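Long-range contact in alpha-1,6-mannanase (PDB 4V1S), which probably hydrolyses alpha-1,6-mannosidic linkages in mannans, as a family 76 glycoside hydrolase of a gut bacterium: residues W263-L275 with D311-D325. Sequence-based numbering, arbitrary orientation. Where two conformers were deposited one is given.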
ATOM      1  N   TRP A 263      -1.204   7.980 -11.820  1.00 14.16           N
ATOM      2  CA  TRP A 263      -1.824   7.772 -10.529  1.00 13.59           C
ATOM      3  C   TRP A 263      -0.805   8.019  -9.437  1.00 13.07           C
ATOM      4  O   TRP A 263       0.358   7.595  -9.545  1.00 13.69           O
ATOM      5  CB  TRP A 263      -2.324   6.320 -10.370  1.00 13.21           C
ATOM      6  CG  TRP A 263      -3.437   5.964 -11.301  1.00 15.33           C
ATOM      7  CD1 TRP A 263      -3.416   5.016 -12.232  1.00 17.55           C
ATOM      8  CD2 TRP A 263      -4.765   6.520 -11.308  1.00 16.66           C
ATOM      9  NE1 TRP A 263      -4.624   4.959 -12.891  1.00 21.37           N
ATOM     10  CE2 TRP A 263      -5.479   5.874 -12.325  1.00 18.81           C
ATOM     11  CE3 TRP A 263      -5.407   7.517 -10.562  1.00 15.31           C
ATOM     12  CZ2 TRP A 263      -6.815   6.176 -12.613  1.00 20.77           C
ATOM     13  CZ3 TRP A 263      -6.723   7.827 -10.829  1.00 16.01           C
ATOM     14  CH2 TRP A 263      -7.424   7.148 -11.857  1.00 18.19           C
ATOM     15  N   SER A 264      -1.285   8.565  -8.332  1.00 12.43           N
ATOM     16  CA  SER A 264      -0.416   8.879  -7.203  1.00 11.59           C
ATOM     17  C   SER A 264       0.374   7.694  -6.650  1.00 12.81           C
ATOM     18  O   SER A 264       1.556   7.855  -6.350  1.00 13.70           O
ATOM     19  CB  SER A 264      -1.209   9.573  -6.076  1.00 13.15           C
ATOM     20  OG  SER A 264      -2.282   8.762  -5.636  1.00 12.77           O
ATOM     21  N   TYR A 265      -0.257   6.526  -6.506  1.00 11.72           N
ATOM     22  CA  TYR A 265       0.396   5.403  -5.893  1.00 11.26           C
ATOM     23  C   TYR A 265       1.514   4.783  -6.737  1.00 12.59           C
ATOM     24  O   TYR A 265       2.407   4.152  -6.214  1.00 11.84           O
ATOM     25  CB  TYR A 265      -0.604   4.345  -5.453  1.00 11.70           C
ATOM     26  CG  TYR A 265      -1.156   3.388  -6.501  1.00 12.18           C
ATOM     27  CD1 TYR A 265      -1.464   3.803  -7.823  1.00 13.45           C
ATOM     28  CD2 TYR A 265      -1.421   2.070  -6.163  1.00 12.46           C
ATOM     29  CE1 TYR A 265      -1.985   2.929  -8.758  1.00 14.61           C
ATOM     30  CE2 TYR A 265      -1.930   1.182  -7.084  1.00 12.89           C
ATOM     31  CZ  TYR A 265      -2.221   1.603  -8.382  1.00 14.10           C
ATOM     32  OH  TYR A 265      -2.721   0.706  -9.282  1.00 15.35           O
ATOM     33  N   ASN A 266       1.481   5.003  -8.038  1.00 11.40           N
ATOM     34  CA  ASN A 266       2.586   4.538  -8.893  1.00 12.48           C
ATOM     35  C   ASN A 266       3.842   5.385  -8.648  1.00 13.33           C
ATOM     36  O   ASN A 266       4.941   4.856  -8.564  1.00 15.17           O
ATOM     37  CB  ASN A 266       2.171   4.526 -10.353  1.00 11.69           C
ATOM     38  CG  ASN A 266       1.391   3.293 -10.693  1.00 13.47           C
ATOM     39  OD1 ASN A 266       1.605   2.229 -10.086  1.00 16.51           O
ATOM     40  ND2 ASN A 266       0.467   3.417 -11.612  1.00 15.16           N
ATOM     41  N   ALA A 267       3.660   6.690  -8.454  1.00 12.21           N
ATOM     42  CA  ALA A 267       4.763   7.539  -7.945  1.00 14.44           C
ATOM     43  C   ALA A 267       5.177   7.143  -6.518  1.00 12.68           C
ATOM     44  O   ALA A 267       6.363   6.934  -6.242  1.00 13.92           O
ATOM     45  CB  ALA A 267       4.397   9.012  -8.015  1.00 14.57           C
ATOM     46  N   GLY A 268       4.196   7.013  -5.625  1.00 12.57           N
ATOM     47  CA  GLY A 268       4.496   6.820  -4.213  1.00 12.57           C
ATOM     48  C   GLY A 268       5.236   5.526  -3.921  1.00 12.69           C
ATOM     49  O   GLY A 268       6.211   5.519  -3.202  1.00 13.19           O
ATOM     50  N   PHE A 269       4.773   4.409  -4.467  1.00 13.37           N
ATOM     51  CA  PHE A 269       5.463   3.167  -4.211  1.00  9.84           C
ATOM     52  C   PHE A 269       6.865   3.141  -4.859  1.00 11.50           C
ATOM     53  O   PHE A 269       7.753   2.516  -4.309  1.00 11.46           O
ATOM     54  CB  PHE A 269       4.673   1.944  -4.654  1.00 10.83           C
ATOM     55  CG  PHE A 269       3.610   1.498  -3.663  1.00 10.55           C
ATOM     56  CD1 PHE A 269       3.977   0.833  -2.496  1.00 10.76           C
ATOM     57  CD2 PHE A 269       2.260   1.627  -3.952  1.00 11.66           C
ATOM     58  CE1 PHE A 269       3.030   0.379  -1.612  1.00 12.05           C
ATOM     59  CE2 PHE A 269       1.307   1.153  -3.071  1.00 11.01           C
ATOM     60  CZ  PHE A 269       1.702   0.529  -1.914  1.00 10.58           C
ATOM     61  N   MET A 270       7.069   3.851  -5.972  1.00 10.61           N
ATOM     62  CA  MET A 270       8.414   4.014  -6.521  1.00 11.99           C
ATOM     63  C   MET A 270       9.311   4.854  -5.608  1.00 12.37           C
ATOM     64  O   MET A 270      10.440   4.469  -5.349  1.00 11.97           O
ATOM     65  CB  MET A 270       8.418   4.561  -7.954  1.00 13.56           C
ATOM     66  CG  MET A 270       7.809   3.621  -9.010  1.00 12.01           C
ATOM     67  SD  MET A 270       8.643   2.028  -9.218  1.00 12.76           S
ATOM     68  CE  MET A 270      10.089   2.602 -10.090  1.00 13.07           C
ATOM     69  N   ILE A 271       8.771   5.935  -5.064  1.00 13.54           N
ATOM     70  CA  ILE A 271       9.503   6.770  -4.119  1.00 12.68           C
ATOM     71  C   ILE A 271       9.958   5.911  -2.917  1.00 12.76           C
ATOM     72  O   ILE A 271      11.131   5.941  -2.523  1.00 14.25           O
ATOM     73  CB  ILE A 271       8.664   7.984  -3.675  1.00 11.61           C
ATOM     74  CG1 ILE A 271       8.477   8.961  -4.824  1.00 14.19           C
ATOM     75  CG2 ILE A 271       9.318   8.692  -2.489  1.00 12.76           C
ATOM     76  CD1 ILE A 271       7.253   9.859  -4.611  1.00 13.33           C
ATOM     77  N   ARG A 272       9.030   5.169  -2.306  1.00 12.91           N
ATOM     78  CA  ARG A 272       9.391   4.381  -1.140  1.00 11.38           C
ATOM     79  C   ARG A 272      10.504   3.379  -1.497  1.00 11.80           C
ATOM     80  O   ARG A 272      11.449   3.153  -0.723  1.00 13.73           O
ATOM     81  CB  ARG A 272       8.171   3.658  -0.585  1.00 11.17           C
ATOM     82  CG  ARG A 272       7.066   4.581  -0.128  1.00 12.64           C
ATOM     83  CD  ARG A 272       6.077   3.859   0.770  1.00 14.60           C
ATOM     84  NE  ARG A 272       6.728   3.647   2.054  1.00 15.65           N
ATOM     85  CZ  ARG A 272       6.405   2.748   2.967  1.00 17.33           C
ATOM     86  NH1 ARG A 272       5.386   1.912   2.791  1.00 18.80           N
ATOM     87  NH2 ARG A 272       7.123   2.700   4.091  1.00 26.56           N
ATOM     88  N   SER A 273      10.385   2.770  -2.674  1.00 11.31           N
ATOM     89  CA  SER A 273      11.393   1.817  -3.152  1.00 12.08           C
ATOM     90  C   SER A 273      12.742   2.489  -3.323  1.00 12.87           C
ATOM     91  O   SER A 273      13.762   1.974  -2.848  1.00 15.16           O
ATOM     92  CB  SER A 273      10.938   1.173  -4.461  1.00 13.62           C
ATOM     93  OG  SER A 273       9.771   0.386  -4.276  1.00 12.77           O
ATOM     94  N   TRP A 274      12.748   3.626  -4.011  1.00 13.48           N
ATOM     95  CA  TRP A 274      13.987   4.332  -4.261  1.00 13.97           C
ATOM     96  C   TRP A 274      14.685   4.758  -2.985  1.00 16.13           C
ATOM     97  O   TRP A 274      15.930   4.722  -2.913  1.00 17.28           O
ATOM     98  CB  TRP A 274      13.763   5.536  -5.162  1.00 14.20           C
ATOM     99  CG  TRP A 274      13.398   5.215  -6.584  1.00 14.03           C
ATOM    100  CD1 TRP A 274      13.879   4.201  -7.361  1.00 15.03           C
ATOM    101  CD2 TRP A 274      12.481   5.960  -7.414  1.00 13.57           C
ATOM    102  NE1 TRP A 274      13.320   4.269  -8.614  1.00 15.18           N
ATOM    103  CE2 TRP A 274      12.459   5.334  -8.677  1.00 14.05           C
ATOM    104  CE3 TRP A 274      11.673   7.083  -7.206  1.00 13.65           C
ATOM    105  CZ2 TRP A 274      11.674   5.807  -9.740  1.00 14.77           C
ATOM    106  CZ3 TRP A 274      10.889   7.537  -8.242  1.00 14.23           C
ATOM    107  CH2 TRP A 274      10.888   6.903  -9.501  1.00 13.31           C
ATOM    108  N   LEU A 275      13.924   5.148  -1.962  1.00 15.39           N
ATOM    109  CA  LEU A 275      14.546   5.528  -0.688  1.00 16.30           C
ATOM    110  C   LEU A 275      15.246   4.339  -0.066  1.00 16.84           C
ATOM    111  O   LEU A 275      16.329   4.495   0.506  1.00 20.59           O
ATOM    112  CB  LEU A 275      13.523   6.176   0.264  1.00 18.54           C
ATOM    113  CG  LEU A 275      13.001   7.547  -0.212  1.00 17.65           C
ATOM    114  CD1 LEU A 275      11.904   8.001   0.715  1.00 17.95           C
ATOM    115  CD2 LEU A 275      14.108   8.597  -0.285  1.00 18.00           C
ATOM    116  N   ASP A 311      -6.822  12.416  -5.448  1.00 14.90           N
ATOM    117  CA  ASP A 311      -6.821  11.093  -6.046  1.00 12.91           C
ATOM    118  C   ASP A 311      -7.649  10.195  -5.122  1.00 11.13           C
ATOM    119  O   ASP A 311      -7.997  10.574  -3.988  1.00 13.78           O
ATOM    120  CB  ASP A 311      -5.378  10.563  -6.164  1.00 12.35           C
ATOM    121  CG  ASP A 311      -5.006  10.020  -7.572  1.00 12.14           C
ATOM    122  OD1 ASP A 311      -5.677  10.354  -8.594  1.00 14.67           O
ATOM    123  OD2 ASP A 311      -3.972   9.288  -7.644  1.00 13.99           O
ATOM    124  N   PRO A 312      -7.915   8.962  -5.568  1.00 13.15           N
ATOM    125  CA  PRO A 312      -8.516   7.987  -4.651  1.00 14.22           C
ATOM    126  C   PRO A 312      -7.645   7.808  -3.419  1.00 12.38           C
ATOM    127  O   PRO A 312      -6.401   7.773  -3.531  1.00 14.68           O
ATOM    128  CB  PRO A 312      -8.555   6.690  -5.478  1.00 14.44           C
ATOM    129  CG  PRO A 312      -8.582   7.171  -6.917  1.00 14.03           C
ATOM    130  CD  PRO A 312      -7.700   8.386  -6.909  1.00 13.91           C
ATOM    131  N   GLY A 313      -8.274   7.712  -2.251  1.00 11.92           N
ATOM    132  CA  GLY A 313      -7.505   7.523  -1.019  1.00 12.59           C
ATOM    133  C   GLY A 313      -6.631   6.291  -0.998  1.00 11.94           C
ATOM    134  O   GLY A 313      -5.511   6.343  -0.522  1.00 11.58           O
ATOM    135  N   TYR A 314      -7.156   5.198  -1.541  1.00 11.35           N
ATOM    136  CA  TYR A 314      -6.440   3.955  -1.626  1.00 11.37           C
ATOM    137  C   TYR A 314      -5.230   4.018  -2.561  1.00 11.44           C
ATOM    138  O   TYR A 314      -4.454   3.053  -2.607  1.00 10.57           O
ATOM    139  CB  TYR A 314      -7.355   2.771  -1.974  1.00  9.98           C
ATOM    140  CG  TYR A 314      -8.209   2.975  -3.191  1.00 11.00           C
ATOM    141  CD1 TYR A 314      -7.654   3.010  -4.467  1.00 11.58           C
ATOM    142  CD2 TYR A 314      -9.545   3.223  -3.071  1.00 12.84           C
ATOM    143  CE1 TYR A 314      -8.432   3.238  -5.585  1.00 12.95           C
ATOM    144  CE2 TYR A 314     -10.340   3.418  -4.195  1.00 12.50           C
ATOM    145  CZ  TYR A 314      -9.769   3.423  -5.447  1.00 12.93           C
ATOM    146  OH  TYR A 314     -10.521   3.655  -6.569  1.00 14.58           O
ATOM    147  N   PHE A 315      -5.057   5.147  -3.262  1.00  9.87           N
ATOM    148  CA  PHE A 315      -3.836   5.488  -4.002  1.00 10.28           C
ATOM    149  C   PHE A 315      -3.022   6.561  -3.277  1.00 10.76           C
ATOM    150  O   PHE A 315      -1.808   6.424  -3.075  1.00 11.34           O
ATOM    151  CB  PHE A 315      -4.128   6.007  -5.416  1.00 10.97           C
ATOM    152  CG  PHE A 315      -4.647   4.975  -6.372  1.00 12.54           C
ATOM    153  CD1 PHE A 315      -4.558   3.602  -6.129  1.00 12.78           C
ATOM    154  CD2 PHE A 315      -5.184   5.405  -7.606  1.00 14.67           C
ATOM    155  CE1 PHE A 315      -5.012   2.711  -7.088  1.00 12.78           C
ATOM    156  CE2 PHE A 315      -5.653   4.502  -8.554  1.00 14.46           C
ATOM    157  CZ  PHE A 315      -5.602   3.147  -8.278  1.00 12.95           C
ATOM    158  N   ALA A 316      -3.704   7.629  -2.873  1.00 11.56           N
ATOM    159  CA  ALA A 316      -3.008   8.858  -2.416  1.00 13.93           C
ATOM    160  C   ALA A 316      -2.294   8.702  -1.081  1.00 11.99           C
ATOM    161  O   ALA A 316      -1.364   9.422  -0.819  1.00 11.85           O
ATOM    162  CB  ALA A 316      -3.960  10.038  -2.344  1.00 15.11           C
ATOM    163  N   PHE A 317      -2.728   7.718  -0.275  1.00 11.17           N
ATOM    164  CA  PHE A 317      -2.084   7.406   1.011  1.00 11.30           C
ATOM    165  C   PHE A 317      -0.604   7.152   0.805  1.00 11.53           C
ATOM    166  O   PHE A 317       0.223   7.377   1.740  1.00 13.68           O
ATOM    167  CB  PHE A 317      -2.754   6.192   1.691  1.00 11.17           C
ATOM    168  CG  PHE A 317      -2.252   4.906   1.140  1.00  9.67           C
ATOM    169  CD1 PHE A 317      -2.667   4.425  -0.066  1.00 10.86           C
ATOM    170  CD2 PHE A 317      -1.125   4.340   1.728  1.00  9.96           C
ATOM    171  CE1 PHE A 317      -2.062   3.310  -0.623  1.00 11.23           C
ATOM    172  CE2 PHE A 317      -0.532   3.209   1.198  1.00 12.51           C
ATOM    173  CZ  PHE A 317      -0.996   2.718  -0.000  1.00 10.94           C
ATOM    174  N   SER A 318      -0.232   6.681  -0.404  1.00 11.96           N
ATOM    175  CA  SER A 318       1.193   6.368  -0.676  0.50 11.22           C
ATOM    176  C   SER A 318       2.082   7.612  -0.673  1.00 12.02           C
ATOM    177  O   SER A 318       3.275   7.522  -0.369  1.00 12.41           O
ATOM    178  CB  SER A 318       1.375   5.594  -1.982  0.50 11.84           C
ATOM    179  OG  SER A 318       0.989   6.349  -3.099  0.50 14.11           O
ATOM    180  N   ILE A 319       1.502   8.770  -0.984  1.00 12.93           N
ATOM    181  CA  ILE A 319       2.260  10.023  -0.906  0.50 12.87           C
ATOM    182  C   ILE A 319       2.522  10.351   0.568  1.00 12.20           C
ATOM    183  O   ILE A 319       3.625  10.790   0.941  1.00 13.32           O
ATOM    184  CB  ILE A 319       1.528  11.171  -1.621  0.50 13.45           C
ATOM    185  CG1 ILE A 319       1.359  10.836  -3.117  0.50 16.34           C
ATOM    186  CG2 ILE A 319       2.252  12.502  -1.406  0.50 15.29           C
ATOM    187  CD1 ILE A 319       2.613  10.375  -3.838  0.50 17.82           C
ATOM    188  N   ILE A 320       1.522  10.105   1.426  1.00 11.86           N
ATOM    189  CA  ILE A 320       1.705  10.331   2.860  1.00 11.14           C
ATOM    190  C   ILE A 320       2.757   9.380   3.425  1.00 12.02           C
ATOM    191  O   ILE A 320       3.645   9.813   4.185  1.00 12.78           O
ATOM    192  CB  ILE A 320       0.377  10.218   3.622  1.00 10.57           C
ATOM    193  CG1 ILE A 320      -0.670  11.178   3.046  1.00 13.33           C
ATOM    194  CG2 ILE A 320       0.604  10.475   5.109  1.00 12.87           C
ATOM    195  CD1 ILE A 320      -2.026  11.152   3.757  1.00 15.33           C
ATOM    196  N   ASP A 321       2.731   8.105   3.023  1.00 12.31           N
ATOM    197  CA  ASP A 321       3.771   7.181   3.480  1.00 12.28           C
ATOM    198  C   ASP A 321       5.165   7.607   2.965  1.00 13.23           C
ATOM    199  O   ASP A 321       6.163   7.391   3.664  1.00 15.13           O
ATOM    200  CB  ASP A 321       3.485   5.725   3.028  1.00 12.81           C
ATOM    201  CG  ASP A 321       2.714   4.931   4.059  1.00 16.69           C
ATOM    202  OD1 ASP A 321       2.657   5.401   5.217  1.00 16.89           O
ATOM    203  OD2 ASP A 321       2.201   3.843   3.711  1.00 15.64           O
ATOM    204  N   SER A 322       5.222   8.211   1.764  1.00 11.88           N
ATOM    205  CA  SER A 322       6.466   8.765   1.214  1.00 11.96           C
ATOM    206  C   SER A 322       6.993   9.879   2.105  1.00 15.01           C
ATOM    207  O   SER A 322       8.204   9.948   2.367  1.00 15.11           O
ATOM    208  CB  SER A 322       6.275   9.231  -0.258  1.00 14.40           C
ATOM    209  OG  SER A 322       5.952   8.113  -1.098  1.00 14.71           O
ATOM    210  N   TRP A 323       6.103  10.767   2.538  1.00 11.26           N
ATOM    211  CA  TRP A 323       6.492  11.810   3.482  1.00 12.23           C
ATOM    212  C   TRP A 323       7.084  11.222   4.783  1.00 15.57           C
ATOM    213  O   TRP A 323       8.104  11.721   5.276  1.00 15.56           O
ATOM    214  CB  TRP A 323       5.349  12.765   3.775  1.00 14.51           C
ATOM    215  CG  TRP A 323       4.966  13.594   2.675  1.00 13.66           C
ATOM    216  CD1 TRP A 323       5.768  14.095   1.672  1.00 13.78           C
ATOM    217  CD2 TRP A 323       3.660  14.107   2.445  1.00 11.78           C
ATOM    218  NE1 TRP A 323       5.024  14.890   0.833  1.00 15.14           N
ATOM    219  CE2 TRP A 323       3.728  14.938   1.293  1.00 14.18           C
ATOM    220  CE3 TRP A 323       2.448  13.978   3.118  1.00 12.07           C
ATOM    221  CZ2 TRP A 323       2.593  15.586   0.758  1.00 17.66           C
ATOM    222  CZ3 TRP A 323       1.315  14.647   2.602  1.00 15.06           C
ATOM    223  CH2 TRP A 323       1.402  15.433   1.436  1.00 15.51           C
ATOM    224  N   PHE A 324       6.435  10.212   5.363  1.00 13.52           N
ATOM    225  CA  PHE A 324       6.971   9.576   6.550  1.00 14.27           C
ATOM    226  C   PHE A 324       8.355   8.993   6.273  1.00 14.74           C
ATOM    227  O   PHE A 324       9.250   9.131   7.107  1.00 17.24           O
ATOM    228  CB  PHE A 324       6.006   8.510   7.075  1.00 14.11           C
ATOM    229  CG  PHE A 324       4.722   9.062   7.690  1.00 13.49           C
ATOM    230  CD1 PHE A 324       4.779  10.064   8.679  1.00 14.79           C
ATOM    231  CD2 PHE A 324       3.466   8.547   7.331  1.00 15.20           C
ATOM    232  CE1 PHE A 324       3.617  10.531   9.278  1.00 16.35           C
ATOM    233  CE2 PHE A 324       2.312   8.979   7.958  1.00 15.63           C
ATOM    234  CZ  PHE A 324       2.381   9.997   8.911  1.00 15.99           C
ATOM    235  N   ASP A 325       8.539   8.340   5.111  1.00 13.92           N
ATOM    236  CA  ASP A 325       9.837   7.786   4.775  1.00 15.10           C
ATOM    237  C   ASP A 325      10.877   8.886   4.621  1.00 15.63           C
ATOM    238  O   ASP A 325      12.030   8.699   5.014  1.00 19.16           O
ATOM    239  CB  ASP A 325       9.826   6.999   3.470  1.00 16.31           C
ATOM    240  CG  ASP A 325       9.136   5.668   3.571  1.00 18.01           C
ATOM    241  OD1 ASP A 325       8.768   5.180   4.684  1.00 17.75           O
ATOM    242  OD2 ASP A 325       8.928   5.096   2.487  1.00 21.76           O
TER
HETATM  243  O   HOH W   1       3.038   2.568   1.416  1.00 16.34           O
HETATM  244  O   HOH W   2      11.032   3.541   2.023  1.00 19.19           O
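The rings of Y265 and F315 lie face to face, their planes 15° apart and their centroids separated by 3.8 Å, with F315 CD1 over the centre of the tyrosine. N266 OD1 lies over the opposite face of Y265, and Y314 CE1 over the other face of F315. W263 closes the cluster obliquely: F315 CE2 sits over one face of the indole near its rim, whereas the D311 carboxylate meets the edge. A chi1 of 80° sets Y265 CG between its own backbone N and carbonyl carbon, which places the ring over F315.

D311 OD2 receives two hydrogen bonds at the start of helix 264-281, from S264 N at 2.9 Å, nearly straight, and from S264 OG at 2.7 Å, which uses the anti lone pair of D311 OD2. Midway, in the conformer given here, S318 fits as a knob among S264, Y265, G268 and F269, its OG hydrogen-bonded back to F315 O at 2.8 Å. G268, with no side chain, faces S318 in this close passage, where the axes approach to 7.2 Å.

Farther along, R272 grips D325 side-on: NE reaches OD2 of D325 at 2.7 Å, nearly in the guanidinium plane, while NH2 reaches OD1. D321 CB lies over one guanidinium face, toward its rim; D321 OD2 reaches NH1 through a water and bonds to Y382, and R386 pairs with OD1. A leucine in place of R272 would probably leave the D325 carboxylate without its charged mate and break the water link to D321.

A glycerol, probably from the crystallisation liquor, is hydrogen-bonded to Y265 OH and may mark a pocket beside the cluster. Crossing at 31° with the same chain direction, these two helices are packed as neighbours in the helical barrel of family 76, an (alpha/alpha)6 fold.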